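PDB 6LYJ: uracil-DNA glycosylase from Epstein-Barr virus, which belongs to the uracil-DNA glycosylase superfamily and has an alpha/beta fold built around a four-stranded parallel sheet flanked by helices. Local coordinates for residues A53-L58 and I165-F170; Q61-P66 and V154-P159. All coordinates share one frame; numbering follows the deposited sequence.

Contact 1 of 2, residues A53-L58 and I165-F170; sequences ACVRRL and IGWAWF
Ile165 lies across one flank of helix 42-59, overlapping the adjacent Cys54 and Val55 and, one turn on from Cys54, Leu58. With CG1 between its backbone N and carbonyl carbon (chi1 68°) and the chain extended beyond, CD1 is carried to Val55, while CG2 stays on the side of Cys54 and Leu58. Ile165 CD1 meets Val55 CG2 at 3.6 Å, the two side chains crossing at about a right angle. Nearer the backbone, Cys54 SG packs 4.0 Å from Ile165 CB, with CG2 slightly farther off. The short branch, Ile165 CG2, reaches the more distant Leu58 CD1 at 4.4 Å.

Val55 CG2 is shared. Besides Ile165 CD1 it touches the five-membered and six-membered parts of the Trp167 indole, lying 3.8 Å from NE1 and equally far from CZ2 of that ring, in an oblique approach. The Trp167 ring also packs on Leu48 and Val51, earlier on helix 42-59, so the indole bears on more than one turn of that helix. Between Ile165 and Trp167, Gly166 takes the N-cap position with a positive phi of 116°, turning the chain into helix 167-181.

The 181 Å² buried here is almost wholly side-chain packing of carbon and sulfur, the one polar side-chain atom in close contact being Trp167 NE1, which is hydrogen-bonded to Thr153 OG1. Cohesion therefore probably rests on van der Waals packing and on partial burial of apolar groups, most complete at Val55 and Trp167, without polar bonds between the two segments.

Contact 2 of 2, residues Q61-P66 and V154-P159; sequences QATVYP and VQKGKP
Lys156 runs alongside Tyr65, both side chains pointing the same way. With CG anti to its backbone N (chi1 167°) and the rest extended, the lysine brings its methylenes alongside the tyrosine: Lys156 CB is 3.5 Å from Tyr65 CE2, approaching the ring obliquely, and Lys156 CD lies 3.9 Å from Tyr65 OH. The ammonium end leads away from the strand pair. Thr63 crosses the lysine at a slant, its CB 3.7 Å from Lys156 CB.

On the face carrying Val64, Gln155 is likewise stretched out (chi1 -175°), which carries its amide over Ala62, with Gln155 NE2 3.8 Å from Ala62 CB.

Three backbone bonds fix the register. Tyr65 and Val154 form the hydrogen-bonded pair: Tyr65 N gives a nearly straight bond to Val154 O (2.8 Å), while the return bond from Val154 N to Tyr65 O (2.9 Å) is bent to 140° at the hydrogen. Lys156 N binds Thr63 O at 2.9 Å. A type II turn from Gln155 to Lys158, with Gly157 at its third position, then ends the pairing. Together these features make a short two-stranded antiparallel ribbon joining sequence-distant segments.

In the fold
Contacts 1 and 2 sit side by side, their centres about 13 Å apart, on the same side of the chain's centre. Helix 42-59 leads into strand 64-65, and strand 154-155 leads on to helix 167-181, so the same two parts of the chain meet twice, once as an antiparallel strand pair and once through apolar packing. They also touch directly: Val55 CG1 is 4.2 Å from Val64 CG1. The 154-159 side of contact 2 also touches the Gln-Asp-Pro-Tyr-His segment, a family signature probably placed at the active site as in relatives: Val154 packs on Asp91, and Gly157 shares a backbone hydrogen bond with His94.

Contact 1 of 2, residues A53-L58 and I165-F170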
ATOM      1  N   ALA A  53       5.041 -22.855   5.830  1.00 17.85           N
ATOM      2  CA  ALA A  53       5.815 -23.867   5.119  1.00 18.15           C
ATOM      3  C   ALA A  53       5.857 -23.579   3.624  1.00 18.28           C
ATOM      4  O   ALA A  53       6.886 -23.792   2.971  1.00 22.89           O
ATOM      5  CB  ALA A  53       5.233 -25.255   5.392  1.00 16.14           C
ATOM      6  N   CYS A  54       4.734 -23.133   3.057  1.00 19.86           N
ATOM      7  CA  CYS A  54       4.707 -22.757   1.646  1.00 17.79           C
ATOM      8  C   CYS A  54       5.727 -21.665   1.359  1.00 21.81           C
ATOM      9  O   CYS A  54       6.481 -21.739   0.376  1.00 19.69           O
ATOM     10  CB  CYS A  54       3.302 -22.293   1.256  1.00 18.08           C
ATOM     11  SG  CYS A  54       3.150 -21.719  -0.452  1.00 21.53           S
ATOM     12  N   VAL A  55       5.751 -20.626   2.200  1.00 13.68           N
ATOM     13  CA  VAL A  55       6.723 -19.552   2.001  1.00 13.54           C
ATOM     14  C   VAL A  55       8.144 -20.093   2.126  1.00 21.62           C
ATOM     15  O   VAL A  55       9.044 -19.693   1.376  1.00 20.93           O
ATOM     16  CB  VAL A  55       6.468 -18.396   2.988  1.00 21.26           C
ATOM     17  CG1 VAL A  55       7.514 -17.300   2.806  1.00 21.00           C
ATOM     18  CG2 VAL A  55       5.068 -17.826   2.802  1.00 12.40           C
ATOM     19  N   ARG A  56       8.370 -21.006   3.079  1.00 22.73           N
ATOM     20  CA  ARG A  56       9.695 -21.609   3.225  1.00 25.32           C
ATOM     21  C   ARG A  56      10.119 -22.354   1.964  1.00 22.19           C
ATOM     22  O   ARG A  56      11.288 -22.300   1.567  1.00 19.17           O
ATOM     23  CB  ARG A  56       9.734 -22.545   4.433  1.00 25.01           C
ATOM     24  CG  ARG A  56       9.793 -21.822   5.764  1.00 30.35           C
ATOM     25  CD  ARG A  56      10.203 -22.763   6.881  1.00 37.05           C
ATOM     26  NE  ARG A  56      10.188 -22.097   8.180  1.00 38.42           N
ATOM     27  CZ  ARG A  56       9.458 -22.498   9.213  1.00 40.00           C
ATOM     28  NH1 ARG A  56       8.696 -23.579   9.108  1.00 41.09           N
ATOM     29  NH2 ARG A  56       9.504 -21.830  10.357  1.00 41.10           N
ATOM     30  N   ARG A  57       9.185 -23.068   1.329  1.00 18.97           N
ATOM     31  CA  ARG A  57       9.511 -23.739   0.072  1.00 19.29           C
ATOM     32  C   ARG A  57       9.824 -22.729  -1.023  1.00 26.27           C
ATOM     33  O   ARG A  57      10.768 -22.916  -1.801  1.00 25.61           O
ATOM     34  CB  ARG A  57       8.365 -24.650  -0.374  1.00 17.69           C
ATOM     35  CG  ARG A  57       8.141 -25.881   0.489  1.00 19.41           C
ATOM     36  CD  ARG A  57       7.167 -26.851  -0.178  1.00 20.04           C
ATOM     37  NE  ARG A  57       5.911 -26.217  -0.576  1.00 19.69           N
ATOM     38  CZ  ARG A  57       4.857 -26.058   0.222  1.00 21.92           C
ATOM     39  NH1 ARG A  57       4.900 -26.473   1.480  1.00 16.46           N
ATOM     40  NH2 ARG A  57       3.760 -25.471  -0.241  1.00 15.88           N
ATOM     41  N   LEU A  58       9.032 -21.656  -1.105  1.00 25.16           N
ATOM     42  CA  LEU A  58       9.247 -20.664  -2.154  1.00 24.81           C
ATOM     43  C   LEU A  58      10.560 -19.908  -1.968  1.00 22.51           C
ATOM     44  O   LEU A  58      11.144 -19.438  -2.951  1.00 20.99           O
ATOM     45  CB  LEU A  58       8.071 -19.688  -2.200  1.00 24.65           C
ATOM     46  CG  LEU A  58       6.717 -20.289  -2.586  1.00 22.83           C
ATOM     47  CD1 LEU A  58       5.587 -19.323  -2.270  1.00 19.40           C
ATOM     48  CD2 LEU A  58       6.712 -20.657  -4.061  1.00 22.77           C
ATOM     49  N   ILE A 165      -1.464 -17.659  -1.520  1.00 19.59           N
ATOM     50  CA  ILE A 165      -0.840 -18.767  -0.809  1.00 22.29           C
ATOM     51  C   ILE A 165      -1.407 -18.954   0.589  1.00 21.69           C
ATOM     52  O   ILE A 165      -0.961 -19.852   1.317  1.00 23.92           O
ATOM     53  CB  ILE A 165       0.689 -18.598  -0.761  1.00 23.22           C
ATOM     54  CG1 ILE A 165       1.064 -17.405   0.113  1.00 21.88           C
ATOM     55  CG2 ILE A 165       1.238 -18.438  -2.173  1.00 23.89           C
ATOM     56  CD1 ILE A 165       2.545 -17.266   0.321  1.00 22.60           C
ATOM     57  N   GLY A 166      -2.378 -18.136   0.986  1.00 17.12           N
ATOM     58  CA  GLY A 166      -3.062 -18.310   2.253  1.00 16.27           C
ATOM     59  C   GLY A 166      -2.880 -17.182   3.245  1.00 19.61           C
ATOM     60  O   GLY A 166      -3.442 -17.263   4.346  1.00 21.34           O
ATOM     61  N   TRP A 167      -2.111 -16.134   2.931  1.00 15.72           N
ATOM     62  CA  TRP A 167      -1.972 -15.025   3.872  1.00 15.94           C
ATOM     63  C   TRP A 167      -3.302 -14.314   4.100  1.00 17.10           C
ATOM     64  O   TRP A 167      -3.573 -13.839   5.208  1.00 18.53           O
ATOM     65  CB  TRP A 167      -0.920 -14.025   3.383  1.00 13.25           C
ATOM     66  CG  TRP A 167       0.517 -14.460   3.568  1.00 14.09           C
ATOM     67  CD1 TRP A 167       1.496 -14.482   2.611  1.00 13.53           C
ATOM     68  CD2 TRP A 167       1.131 -14.928   4.776  1.00 10.87           C
ATOM     69  NE1 TRP A 167       2.675 -14.930   3.150  1.00 11.08           N
ATOM     70  CE2 TRP A 167       2.478 -15.212   4.477  1.00 15.85           C
ATOM     71  CE3 TRP A 167       0.671 -15.138   6.083  1.00 18.82           C
ATOM     72  CZ2 TRP A 167       3.372 -15.692   5.435  1.00 14.73           C
ATOM     73  CZ3 TRP A 167       1.560 -15.617   7.031  1.00 17.77           C
ATOM     74  CH2 TRP A 167       2.894 -15.889   6.703  1.00 19.07           C
ATOM     75  N   ALA A 168      -4.129 -14.201   3.053  1.00 15.45           N
ATOM     76  CA  ALA A 168      -5.369 -13.438   3.169  1.00 16.15           C
ATOM     77  C   ALA A 168      -6.315 -14.055   4.194  1.00 18.21           C
ATOM     78  O   ALA A 168      -6.966 -13.334   4.959  1.00 18.02           O
ATOM     79  CB  ALA A 168      -6.053 -13.326   1.804  1.00 18.08           C
ATOM     80  N   TRP A 169      -6.396 -15.387   4.236  1.00 17.06           N
ATOM     81  CA  TRP A 169      -7.171 -16.046   5.285  1.00 19.22           C
ATOM     82  C   TRP A 169      -6.672 -15.650   6.672  1.00 17.45           C
ATOM     83  O   TRP A 169      -7.467 -15.305   7.560  1.00 16.38           O
ATOM     84  CB  TRP A 169      -7.106 -17.566   5.103  1.00 20.20           C
ATOM     85  CG  TRP A 169      -7.384 -18.319   6.362  1.00 20.49           C
ATOM     86  CD1 TRP A 169      -8.607 -18.641   6.872  1.00 23.92           C
ATOM     87  CD2 TRP A 169      -6.416 -18.821   7.290  1.00 19.24           C
ATOM     88  NE1 TRP A 169      -8.460 -19.322   8.057  1.00 24.76           N
ATOM     89  CE2 TRP A 169      -7.124 -19.443   8.336  1.00 24.24           C
ATOM     90  CE3 TRP A 169      -5.017 -18.807   7.336  1.00 18.56           C
ATOM     91  CZ2 TRP A 169      -6.482 -20.046   9.417  1.00 22.75           C
ATOM     92  CZ3 TRP A 169      -4.383 -19.404   8.413  1.00 15.67           C
ATOM     93  CH2 TRP A 169      -5.115 -20.017   9.435  1.00 19.59           C
ATOM     94  N   PHE A 170      -5.350 -15.639   6.859  1.00 17.17           N
ATOM     95  CA  PHE A 170      -4.793 -15.356   8.177  1.00 16.66           C
ATOM     96  C   PHE A 170      -5.050 -13.911   8.582  1.00 17.80           C
ATOM     97  O   PHE A 170      -5.489 -13.643   9.706  1.00 17.01           O
ATOM     98  CB  PHE A 170      -3.295 -15.668   8.203  1.00 13.47           C
ATOM     99  CG  PHE A 170      -2.611 -15.229   9.473  1.00 15.58           C
ATOM    100  CD1 PHE A 170      -2.951 -15.803  10.689  1.00 18.14           C
ATOM    101  CD2 PHE A 170      -1.632 -14.247   9.452  1.00 14.53           C
ATOM    102  CE1 PHE A 170      -2.332 -15.399  11.868  1.00 19.59           C
ATOM    103  CE2 PHE A 170      -1.003 -13.843  10.628  1.00 18.43           C
ATOM    104  CZ  PHE A 170      -1.355 -14.421  11.833  1.00 18.89           C
TER

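Contact 2 of 2, residues Q61-P66 and V154-P159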
ATOM      1  N   GLN A  61      13.632 -21.103  -3.966  1.00 30.24           N
ATOM      2  CA  GLN A  61      13.575 -20.946  -5.411  1.00 32.44           C
ATOM      3  C   GLN A  61      13.731 -19.504  -5.876  1.00 35.27           C
ATOM      4  O   GLN A  61      14.079 -19.284  -7.041  1.00 39.95           O
ATOM      5  CB  GLN A  61      12.260 -21.531  -5.940  1.00 33.07           C
ATOM      6  CG  GLN A  61      12.076 -22.993  -5.551  1.00 39.28           C
ATOM      7  CD  GLN A  61      10.644 -23.470  -5.673  1.00 46.42           C
ATOM      8  OE1 GLN A  61       9.724 -22.674  -5.859  1.00 47.36           O
ATOM      9  NE2 GLN A  61      10.447 -24.780  -5.569  1.00 51.40           N
ATOM     10  N   ALA A  62      13.507 -18.523  -5.004  1.00 32.66           N
ATOM     11  CA  ALA A  62      13.535 -17.129  -5.422  1.00 31.17           C
ATOM     12  C   ALA A  62      13.679 -16.246  -4.192  1.00 30.53           C
ATOM     13  O   ALA A  62      13.517 -16.694  -3.054  1.00 27.66           O
ATOM     14  CB  ALA A  62      12.277 -16.757  -6.214  1.00 32.50           C
ATOM     15  N   THR A  63      13.976 -14.971  -4.443  1.00 28.52           N
ATOM     16  CA  THR A  63      14.059 -13.984  -3.375  1.00 25.21           C
ATOM     17  C   THR A  63      12.661 -13.609  -2.904  1.00 22.21           C
ATOM     18  O   THR A  63      11.804 -13.235  -3.713  1.00 19.25           O
ATOM     19  CB  THR A  63      14.798 -12.733  -3.850  1.00 23.61           C
ATOM     20  OG1 THR A  63      16.035 -13.106  -4.471  1.00 26.01           O
ATOM     21  CG2 THR A  63      15.081 -11.809  -2.675  1.00 23.26           C
ATOM     22  N   VAL A  64      12.440 -13.695  -1.594  1.00 23.78           N
ATOM     23  CA  VAL A  64      11.154 -13.395  -0.979  1.00 21.37           C
ATOM     24  C   VAL A  64      11.359 -12.314   0.075  1.00 20.01           C
ATOM     25  O   VAL A  64      12.303 -12.383   0.871  1.00 17.72           O
ATOM     26  CB  VAL A  64      10.525 -14.661  -0.357  1.00 19.23           C
ATOM     27  CG1 VAL A  64       9.231 -14.320   0.377  1.00 15.60           C
ATOM     28  CG2 VAL A  64      10.276 -15.715  -1.432  1.00 14.12           C
ATOM     29  N   TYR A  65      10.470 -11.319   0.080  1.00 16.71           N
ATOM     30  CA  TYR A  65      10.519 -10.220   1.027  1.00 19.07           C
ATOM     31  C   TYR A  65       9.276 -10.212   1.910  1.00 20.27           C
ATOM     32  O   TYR A  65       8.186 -10.559   1.446  1.00 19.10           O
ATOM     33  CB  TYR A  65      10.624  -8.860   0.311  1.00 18.93           C
ATOM     34  CG  TYR A  65      11.856  -8.682  -0.546  1.00 20.84           C
ATOM     35  CD1 TYR A  65      13.129  -8.815  -0.005  1.00 22.50           C
ATOM     36  CD2 TYR A  65      11.746  -8.369  -1.894  1.00 21.91           C
ATOM     37  CE1 TYR A  65      14.262  -8.640  -0.785  1.00 19.78           C
ATOM     38  CE2 TYR A  65      12.867  -8.197  -2.682  1.00 21.53           C
ATOM     39  CZ  TYR A  65      14.124  -8.333  -2.121  1.00 23.08           C
ATOM     40  OH  TYR A  65      15.244  -8.166  -2.905  1.00 24.07           O
ATOM     41  N   PRO A  66       9.411  -9.850   3.193  1.00 22.99           N
ATOM     42  CA  PRO A  66      10.718  -9.649   3.824  1.00 20.28           C
ATOM     43  C   PRO A  66      11.325 -10.991   4.230  1.00 17.64           C
ATOM     44  O   PRO A  66      10.798 -12.035   3.828  1.00 14.93           O
ATOM     45  CB  PRO A  66      10.396  -8.783   5.041  1.00 24.86           C
ATOM     46  CG  PRO A  66       8.975  -9.077   5.357  1.00 24.58           C
ATOM     47  CD  PRO A  66       8.294  -9.482   4.081  1.00 23.13           C
ATOM     48  N   VAL A 154       6.123 -11.428  -0.390  1.00 13.63           N
ATOM     49  CA  VAL A 154       6.067 -11.162  -1.824  1.00 16.04           C
ATOM     50  C   VAL A 154       7.384 -11.611  -2.448  1.00 20.36           C
ATOM     51  O   VAL A 154       8.451 -11.474  -1.844  1.00 18.51           O
ATOM     52  CB  VAL A 154       5.770  -9.668  -2.104  1.00 14.05           C
ATOM     53  CG1 VAL A 154       6.914  -8.778  -1.615  1.00 15.21           C
ATOM     54  CG2 VAL A 154       5.481  -9.440  -3.581  1.00 13.11           C
ATOM     55  N   GLN A 155       7.304 -12.156  -3.661  1.00 23.42           N
ATOM     56  CA  GLN A 155       8.509 -12.468  -4.418  1.00 23.77           C
ATOM     57  C   GLN A 155       9.093 -11.189  -5.010  1.00 20.56           C
ATOM     58  O   GLN A 155       8.357 -10.301  -5.449  1.00 19.35           O
ATOM     59  CB  GLN A 155       8.213 -13.482  -5.525  1.00 25.94           C
ATOM     60  CG  GLN A 155       9.461 -13.953  -6.272  1.00 28.70           C
ATOM     61  CD  GLN A 155       9.157 -14.910  -7.414  1.00 29.57           C
ATOM     62  OE1 GLN A 155       8.236 -15.725  -7.334  1.00 29.20           O
ATOM     63  NE2 GLN A 155       9.941 -14.820  -8.481  1.00 29.27           N
ATOM     64  N   LYS A 156      10.422 -11.092  -4.986  1.00 20.47           N
ATOM     65  CA  LYS A 156      11.126  -9.931  -5.520  1.00 21.73           C
ATOM     66  C   LYS A 156      10.627  -9.555  -6.911  1.00 25.06           C
ATOM     67  O   LYS A 156      10.552 -10.397  -7.808  1.00 28.54           O
ATOM     68  CB  LYS A 156      12.627 -10.217  -5.565  1.00 22.08           C
ATOM     69  CG  LYS A 156      13.433  -9.214  -6.373  1.00 28.03           C
ATOM     70  CD  LYS A 156      14.889  -9.634  -6.455  1.00 35.02           C
ATOM     71  CE  LYS A 156      15.672  -8.746  -7.410  1.00 40.39           C
ATOM     72  NZ  LYS A 156      17.029  -9.298  -7.685  1.00 43.85           N
ATOM     73  N   GLY A 157      10.277  -8.282  -7.079  1.00 24.00           N
ATOM     74  CA  GLY A 157       9.881  -7.748  -8.364  1.00 23.42           C
ATOM     75  C   GLY A 157       8.517  -8.163  -8.870  1.00 24.75           C
ATOM     76  O   GLY A 157       8.145  -7.761  -9.977  1.00 23.64           O
ATOM     77  N   LYS A 158       7.757  -8.952  -8.111  1.00 26.38           N
ATOM     78  CA  LYS A 158       6.480  -9.489  -8.580  1.00 26.70           C
ATOM     79  C   LYS A 158       5.367  -9.171  -7.590  1.00 26.44           C
ATOM     80  O   LYS A 158       5.043  -9.988  -6.717  1.00 29.18           O
ATOM     81  CB  LYS A 158       6.586 -10.993  -8.828  1.00 27.94           C
ATOM     82  CG  LYS A 158       7.450 -11.348 -10.037  1.00 31.63           C
ATOM     83  CD  LYS A 158       7.552 -12.851 -10.236  1.00 36.20           C
ATOM     84  CE  LYS A 158       8.180 -13.198 -11.581  1.00 41.05           C
ATOM     85  NZ  LYS A 158       9.213 -12.211 -11.995  1.00 44.42           N
ATOM     86  N   PRO A 159       4.762  -7.990  -7.690  1.00 22.86           N
ATOM     87  CA  PRO A 159       3.667  -7.642  -6.776  1.00 23.30           C
ATOM     88  C   PRO A 159       2.503  -8.613  -6.912  1.00 23.31           C
ATOM     89  O   PRO A 159       2.144  -9.028  -8.015  1.00 24.97           O
ATOM     90  CB  PRO A 159       3.268  -6.231  -7.217  1.00 21.59           C
ATOM     91  CG  PRO A 159       3.788  -6.102  -8.627  1.00 21.42           C
ATOM     92  CD  PRO A 159       5.044  -6.916  -8.659  1.00 21.83           C
TER